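Local coordinates for protein exoglucanase A (Cellulomonas fimi, PDB 7CBD) that hydrolyses beta-1,4-glucosidic linkages of cellulose with inversion of anomeric configuration, releasing cellobiose from non-reducing chain ends, here represented by its family 6 catalytic domain, at residues A[51-56]-A[90-95]. Numbering follows the deposited sequence.
Sequences AVWMDR and NLVIYD
Trp53 lays one face of its indole over Val92, whose CG2 stands 3.5 Å from the centroid of the five-membered ring, only 4° off the normal, a CH-pi contact. The other methyl, CG1, is anti to the backbone N (chi1 -166°) and reaches the benzo half, 3.7 Å from Trp53 CE3. That half also turns its edge toward the face of Tyr94 in an offset edge-to-face pair, planes at 81°, with Trp53 CZ3 3.5 Å from Tyr94 CD2. A hydrogen bond from Trp53 NE1 to Ile364 O further fixes the indole. Cutting Trp53 back to alanine would probably take away the ring surface on which both Val92 methyls rest and the edge turned to Tyr94, and leave the Ile364 carbonyl without the indole N-H. Tyr94 has further holds in Asp100, which binds its OH, and Arg99, in cation-pi contact with the ring; its side chain lies about 5 Å from that of Asp149, the predicted proton donor. The two strands that carry these side chains run parallel, joined by backbone hydrogen bonds from Val52 N to Asn90 O (2.9 Å), Val92 N to Val52 O (2.8 Å) and Met54 N to Val92 O (3.0 Å). On the reverse face Met54 CG meets Leu91 CD2 at 3.7 Å, and both side chains pack on Leu69 of helix 69-83. This helix lies in the crossover linking strand 52-54 to strand 87-93, whose other edge pairs with strand 141-146 in the mainly parallel sheet of the distorted family 6 barrel.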
loop_
_atom_site.group_PDB
_atom_site.type_symbol
_atom_site.label_atom_id
_atom_site.label_comp_id
_atom_site.label_asym_id
_atom_site.label_seq_id
_atom_site.Cartn_x
_atom_site.Cartn_y
_atom_site.Cartn_z
ATOM N N ALA A 51 -8.349 -3.337 -1.431
ATOM C CA ALA A 51 -8.955 -2.058 -1.101
ATOM C C ALA A 51 -9.504 -1.376 -2.346
ATOM O O ALA A 51 -8.973 -1.520 -3.452
ATOM C CB ALA A 51 -7.943 -1.136 -0.429
ATOM N N VAL A 52 -10.572 -0.610 -2.144
ATOM C CA VAL A 52 -11.134 0.245 -3.178
ATOM C C VAL A 52 -10.542 1.639 -3.015
ATOM O O VAL A 52 -10.626 2.236 -1.933
ATOM C CB VAL A 52 -12.668 0.277 -3.085
ATOM C CG1 VAL A 52 -13.230 1.332 -4.029
ATOM C CG2 VAL A 52 -13.230 -1.104 -3.390
ATOM N N TRP A 53 -9.944 2.160 -4.083
ATOM C CA TRP A 53 -9.243 3.441 -4.043
ATOM C C TRP A 53 -10.159 4.548 -4.548
ATOM O O TRP A 53 -10.623 4.503 -5.692
ATOM C CB TRP A 53 -7.992 3.402 -4.921
ATOM C CG TRP A 53 -6.882 2.573 -4.360
ATOM C CD1 TRP A 53 -6.901 1.222 -4.112
ATOM C CD2 TRP A 53 -5.582 3.036 -3.970
ATOM N NE1 TRP A 53 -5.685 0.822 -3.599
ATOM C CE2 TRP A 53 -4.862 1.915 -3.500
ATOM C CE3 TRP A 53 -4.954 4.285 -3.975
ATOM C CZ2 TRP A 53 -3.554 2.015 -3.029
ATOM C CZ3 TRP A 53 -3.653 4.375 -3.512
ATOM C CH2 TRP A 53 -2.966 3.250 -3.051
ATOM N N MET A 54 -10.387 5.561 -3.711
ATOM C CA MET A 54 -10.995 6.805 -4.177
ATOM C C MET A 54 -9.858 7.736 -4.603
ATOM O O MET A 54 -9.477 8.677 -3.910
ATOM C CB MET A 54 -11.882 7.408 -3.094
ATOM C CG MET A 54 -13.137 6.575 -2.814
ATOM S SD MET A 54 -14.321 6.559 -4.185
ATOM C CE MET A 54 -14.265 4.851 -4.723
ATOM N N ASP A 55 -9.273 7.422 -5.762
ATOM C CA ASP A 55 -8.058 8.104 -6.206
ATOM C C ASP A 55 -8.327 9.385 -6.981
ATOM O O ASP A 55 -7.376 10.023 -7.447
ATOM C CB ASP A 55 -7.125 7.165 -6.991
ATOM C CG ASP A 55 -7.782 6.544 -8.214
ATOM O OD1 ASP A 55 -9.002 6.700 -8.401
ATOM O OD2 ASP A 55 -7.061 5.889 -9.002
ATOM N N ARG A 56 -9.589 9.775 -7.119
ATOM C CA ARG A 56 -9.981 11.035 -7.728
ATOM C C ARG A 56 -11.448 11.245 -7.392
ATOM O O ARG A 56 -12.161 10.296 -7.047
ATOM C CB ARG A 56 -9.764 11.036 -9.247
ATOM C CG ARG A 56 -10.217 9.772 -9.932
ATOM C CD ARG A 56 -9.952 9.828 -11.436
ATOM N NE ARG A 56 -9.944 8.512 -12.068
ATOM C CZ ARG A 56 -10.103 8.299 -13.373
ATOM N NH1 ARG A 56 -10.067 7.060 -13.845
ATOM N NH2 ARG A 56 -10.299 9.315 -14.204
ATOM N N ASN A 90 -12.100 -2.229 2.967
ATOM C CA ASN A 90 -10.900 -1.402 2.861
ATOM C C ASN A 90 -11.106 -0.311 1.820
ATOM O O ASN A 90 -11.395 -0.604 0.657
ATOM C CB ASN A 90 -9.699 -2.257 2.473
ATOM C CG ASN A 90 -9.282 -3.197 3.576
ATOM O OD1 ASN A 90 -8.690 -2.774 4.565
ATOM N ND2 ASN A 90 -9.590 -4.479 3.413
ATOM N N LEU A 91 -10.919 0.942 2.235
ATOM C CA LEU A 91 -11.172 2.115 1.413
ATOM C C LEU A 91 -9.936 2.999 1.483
ATOM O O LEU A 91 -9.419 3.245 2.577
ATOM C CB LEU A 91 -12.335 2.871 2.048
ATOM C CG LEU A 91 -13.383 3.672 1.262
ATOM C CD1 LEU A 91 -13.836 4.912 2.041
ATOM C CD2 LEU A 91 -13.006 4.012 -0.139
ATOM N N VAL A 92 -9.451 3.481 0.341
ATOM C CA VAL A 92 -8.276 4.353 0.323
ATOM C C VAL A 92 -8.701 5.789 0.047
ATOM O O VAL A 92 -9.320 6.080 -0.987
ATOM C CB VAL A 92 -7.208 3.903 -0.680
ATOM C CG1 VAL A 92 -5.903 4.651 -0.396
ATOM C CG2 VAL A 92 -6.995 2.403 -0.585
ATOM N N ILE A 93 -8.343 6.671 0.976
ATOM C CA ILE A 93 -8.547 8.107 0.870
ATOM C C ILE A 93 -7.255 8.671 0.277
ATOM O O ILE A 93 -6.186 8.556 0.885
ATOM C CB ILE A 93 -8.816 8.693 2.267
ATOM C CG1 ILE A 93 -9.974 7.955 2.952
ATOM C CG2 ILE A 93 -9.064 10.191 2.204
ATOM C CD1 ILE A 93 -11.285 8.015 2.200
ATOM N N TYR A 94 -7.330 9.231 -0.934
ATOM C CA TYR A 94 -6.112 9.515 -1.693
ATOM C C TYR A 94 -6.352 10.630 -2.700
ATOM O O TYR A 94 -6.346 10.390 -3.914
ATOM C CB TYR A 94 -5.629 8.248 -2.414
ATOM C CG TYR A 94 -4.254 8.314 -3.069
ATOM C CD1 TYR A 94 -3.162 8.864 -2.411
ATOM C CD2 TYR A 94 -4.049 7.771 -4.333
ATOM C CE1 TYR A 94 -1.902 8.903 -3.008
ATOM C CE2 TYR A 94 -2.807 7.798 -4.930
ATOM C CZ TYR A 94 -1.736 8.360 -4.265
ATOM O OH TYR A 94 -0.501 8.372 -4.879
ATOM N N ASP A 95 -6.545 11.864 -2.213
ATOM C CA ASP A 95 -6.724 12.970 -3.146
ATOM C C ASP A 95 -6.281 14.313 -2.573
ATOM O O ASP A 95 -6.832 15.349 -2.960
ATOM C CB ASP A 95 -8.177 13.050 -3.641
ATOM C CG ASP A 95 -8.300 13.712 -5.003
ATOM O OD1 ASP A 95 -7.290 13.817 -5.742
ATOM O OD2 ASP A 95 -9.435 14.108 -5.335
#